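Local coordinates for protein arylamine n-acetyltransferase NAT (Mycobacterium tuberculosis, PDB 4BGF) that probably transfers the acetyl group of acetyl-coenzyme A to arylamine substrates, using a catalytic triad like that of the papain-type proteases, at residues 75-80 / 124-129. Residues are numbered along the deposited sequence; the frame is centred on the assembly and turned at random.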
ATOM      1  N   GLY A  75       2.870  -6.639  -4.638  1.00 29.16           N
ATOM      2  CA  GLY A  75       2.926  -8.015  -5.125  1.00 20.01           C
ATOM      3  C   GLY A  75       1.687  -8.382  -5.932  1.00 22.20           C
ATOM      4  O   GLY A  75       1.807  -8.820  -7.076  1.00 27.02           O
ATOM      5  N   LEU A  76       0.501  -8.178  -5.366  1.00 22.34           N
ATOM      6  CA  LEU A  76      -0.730  -8.597  -6.046  1.00 24.80           C
ATOM      7  C   LEU A  76      -1.034  -7.720  -7.246  1.00 22.69           C
ATOM      8  O   LEU A  76      -1.435  -8.210  -8.276  1.00 30.26           O
ATOM      9  CB  LEU A  76      -1.953  -8.615  -5.106  1.00 27.67           C
ATOM     10  CG  LEU A  76      -3.279  -9.084  -5.737  1.00 26.04           C
ATOM     11  CD1 LEU A  76      -3.219 -10.545  -6.249  1.00 20.75           C
ATOM     12  CD2 LEU A  76      -4.415  -8.889  -4.736  1.00 25.73           C
ATOM     13  N   MET A  77      -0.874  -6.420  -7.108  1.00 17.76           N
ATOM     14  CA  MET A  77      -1.027  -5.548  -8.240  1.00 17.43           C
ATOM     15  C   MET A  77      -0.058  -5.938  -9.391  1.00 17.87           C
ATOM     16  O   MET A  77      -0.482  -6.059 -10.541  1.00 31.61           O
ATOM     17  CB  MET A  77      -0.816  -4.111  -7.785  1.00 16.86           C
ATOM     18  CG  MET A  77      -0.960  -3.083  -8.878  1.00 17.74           C
ATOM     19  SD  MET A  77      -2.518  -3.170  -9.854  1.00 33.10           S
ATOM     20  CE  MET A  77      -3.816  -2.576  -8.738  1.00 27.99           C
ATOM     21  N   GLY A  78       1.220  -6.150  -9.075  1.00 17.86           N
ATOM     22  CA  GLY A  78       2.216  -6.585 -10.046  1.00 20.58           C
ATOM     23  C   GLY A  78       1.864  -7.837 -10.855  1.00 23.44           C
ATOM     24  O   GLY A  78       2.066  -7.889 -12.054  1.00 22.59           O
ATOM     25  N   TYR A  79       1.356  -8.858 -10.195  1.00 27.34           N
ATOM     26  CA  TYR A  79       0.863 -10.033 -10.889  1.00 26.20           C
ATOM     27  C   TYR A  79      -0.363  -9.754 -11.741  1.00 29.21           C
ATOM     28  O   TYR A  79      -0.510 -10.344 -12.801  1.00 33.22           O
ATOM     29  CB  TYR A  79       0.512 -11.107  -9.879  1.00 23.62           C
ATOM     30  CG  TYR A  79       1.709 -11.622  -9.149  1.00 21.84           C
ATOM     31  CD1 TYR A  79       2.885 -11.911  -9.818  1.00 23.60           C
ATOM     32  CD2 TYR A  79       1.673 -11.803  -7.792  1.00 25.45           C
ATOM     33  CE1 TYR A  79       3.982 -12.371  -9.145  1.00 22.66           C
ATOM     34  CE2 TYR A  79       2.770 -12.255  -7.106  1.00 23.21           C
ATOM     35  CZ  TYR A  79       3.912 -12.533  -7.787  1.00 24.07           C
ATOM     36  OH  TYR A  79       4.995 -13.000  -7.094  1.00 24.28           O
ATOM     37  N   VAL A  80      -1.258  -8.890 -11.269  1.00 26.86           N
ATOM     38  CA  VAL A  80      -2.413  -8.512 -12.064  1.00 25.29           C
ATOM     39  C   VAL A  80      -2.028  -7.772 -13.354  1.00 23.33           C
ATOM     40  O   VAL A  80      -2.539  -8.098 -14.414  1.00 25.04           O
ATOM     41  CB  VAL A  80      -3.442  -7.691 -11.257  1.00 22.16           C
ATOM     42  CG1 VAL A  80      -4.515  -7.132 -12.164  1.00 23.74           C
ATOM     43  CG2 VAL A  80      -4.052  -8.569 -10.232  1.00 22.07           C
ATOM     44  N   TYR A 124       5.694   4.131 -16.008  1.00 26.26           N
ATOM     45  CA  TYR A 124       4.875   4.770 -14.983  1.00 25.53           C
ATOM     46  C   TYR A 124       5.138   4.122 -13.658  1.00 28.35           C
ATOM     47  O   TYR A 124       5.226   2.908 -13.569  1.00 27.46           O
ATOM     48  CB  TYR A 124       3.368   4.644 -15.275  1.00 31.15           C
ATOM     49  CG  TYR A 124       2.851   5.552 -16.372  1.00 32.22           C
ATOM     50  CD1 TYR A 124       2.556   6.871 -16.110  1.00 29.05           C
ATOM     51  CD2 TYR A 124       2.670   5.083 -17.661  1.00 32.70           C
ATOM     52  CE1 TYR A 124       2.105   7.705 -17.086  1.00 31.26           C
ATOM     53  CE2 TYR A 124       2.211   5.903 -18.652  1.00 31.70           C
ATOM     54  CZ  TYR A 124       1.932   7.221 -18.357  1.00 46.91           C
ATOM     55  OH  TYR A 124       1.470   8.077 -19.329  1.00 48.38           O
ATOM     56  N   LEU A 125       5.243   4.944 -12.627  1.00 27.44           N
ATOM     57  CA  LEU A 125       5.264   4.450 -11.280  1.00 26.92           C
ATOM     58  C   LEU A 125       3.859   4.077 -10.791  1.00 25.52           C
ATOM     59  O   LEU A 125       2.913   4.829 -10.978  1.00 26.08           O
ATOM     60  CB  LEU A 125       5.875   5.521 -10.403  1.00 31.64           C
ATOM     61  CG  LEU A 125       6.136   5.275  -8.912  1.00 30.90           C
ATOM     62  CD1 LEU A 125       7.054   6.370  -8.443  1.00 29.38           C
ATOM     63  CD2 LEU A 125       4.887   5.234  -8.010  1.00 29.75           C
ATOM     64  N   VAL A 126       3.749   2.910 -10.154  1.00 25.42           N
ATOM     65  CA  VAL A 126       2.516   2.437  -9.544  1.00 18.81           C
ATOM     66  C   VAL A 126       2.823   1.984  -8.104  1.00 25.97           C
ATOM     67  O   VAL A 126       3.780   1.250  -7.857  1.00 24.68           O
ATOM     68  CB  VAL A 126       1.859   1.314 -10.410  1.00 19.07           C
ATOM     69  CG1 VAL A 126       0.571   0.771  -9.768  1.00 19.56           C
ATOM     70  CG2 VAL A 126       1.598   1.816 -11.811  1.00 20.67           C
ATOM     71  N   ASP A 127       2.038   2.461  -7.143  1.00 26.43           N
ATOM     72  CA  ASP A 127       2.239   2.107  -5.729  1.00 24.04           C
ATOM     73  C   ASP A 127       0.923   2.119  -4.945  1.00 28.84           C
ATOM     74  O   ASP A 127       0.454   3.180  -4.557  1.00 33.78           O
ATOM     75  CB  ASP A 127       3.240   3.064  -5.059  1.00 25.33           C
ATOM     76  CG  ASP A 127       3.700   2.568  -3.712  1.00 17.49           C
ATOM     77  OD1 ASP A 127       3.202   1.522  -3.284  1.00 17.31           O
ATOM     78  OD2 ASP A 127       4.546   3.214  -3.085  1.00 17.80           O
ATOM     79  N   VAL A 128       0.346   0.942  -4.709  1.00 29.41           N
ATOM     80  CA  VAL A 128      -0.895   0.809  -3.947  1.00 28.81           C
ATOM     81  C   VAL A 128      -0.594   0.251  -2.553  1.00 25.84           C
ATOM     82  O   VAL A 128      -1.484  -0.275  -1.897  1.00 27.15           O
ATOM     83  CB  VAL A 128      -1.977  -0.079  -4.684  1.00 21.62           C
ATOM     84  CG1 VAL A 128      -2.361   0.543  -6.002  1.00 24.47           C
ATOM     85  CG2 VAL A 128      -1.501  -1.528  -4.936  1.00 20.65           C
ATOM     86  N   GLY A 129       0.653   0.388  -2.103  1.00 19.69           N
ATOM     87  CA  GLY A 129       1.096  -0.280  -0.899  1.00 17.82           C
ATOM     88  C   GLY A 129       1.765   0.589   0.131  1.00 19.86           C
ATOM     89  O   GLY A 129       2.317   0.074   1.087  1.00 21.87           O
TER
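Met-77 meets two valines that point the same way from segment 124-129, Val-126 at the end of a strand and Val-128 just beyond it. The root of the methionine rests on Val-128, its CB 3.9 Å from CG2 of that valine; one carbon further out, Met-77 CG comes within 4.2 Å of Val-126 CG1. With CG anti to the backbone N (chi1 -180°), the methionine chain leaves the helix toward Val-126, then bends at chi2 and chi3, so that the sulfur turns aside from Val-126 and Met-77 CE swings toward Val-128, 4.4 Å from Val-128 CG1. Val-128 CG2, lodged between its own backbone N and carbonyl carbon, faces the methionine root, while CG1 lies on the side of its end. The small apolar contact buries 116 Å² in all.

Between the valines, Asp-127 turns its side chain the other way. Its OD1 accepts a hydrogen bond from the backbone N of Gly-129 at 3.0 Å, closing an Asx turn; the N-H arrives from above the carboxylate plane, 36° out of it. Asn-74, one residue before 75-80, bonds this same OD1 through ND2 and Val-128 N through OD1, tying helix to turn. Asp-127 OD2 is hydrogen-bonded to His-110 NE2, consistent with the Cys-His-Asp triad of this family, in which Cys-70 starts the same helix.

Helix 70-83 thus packs against the end of strand 124-126, beside strand 110-116, whose Leu-113 also touches Met-77. Helix 22-35 borders the same cluster, His-32 touching Met-77 and Val-128 and Val-29 touching Val-126, while Tyr-8 of helix 5-11 touches Met-77.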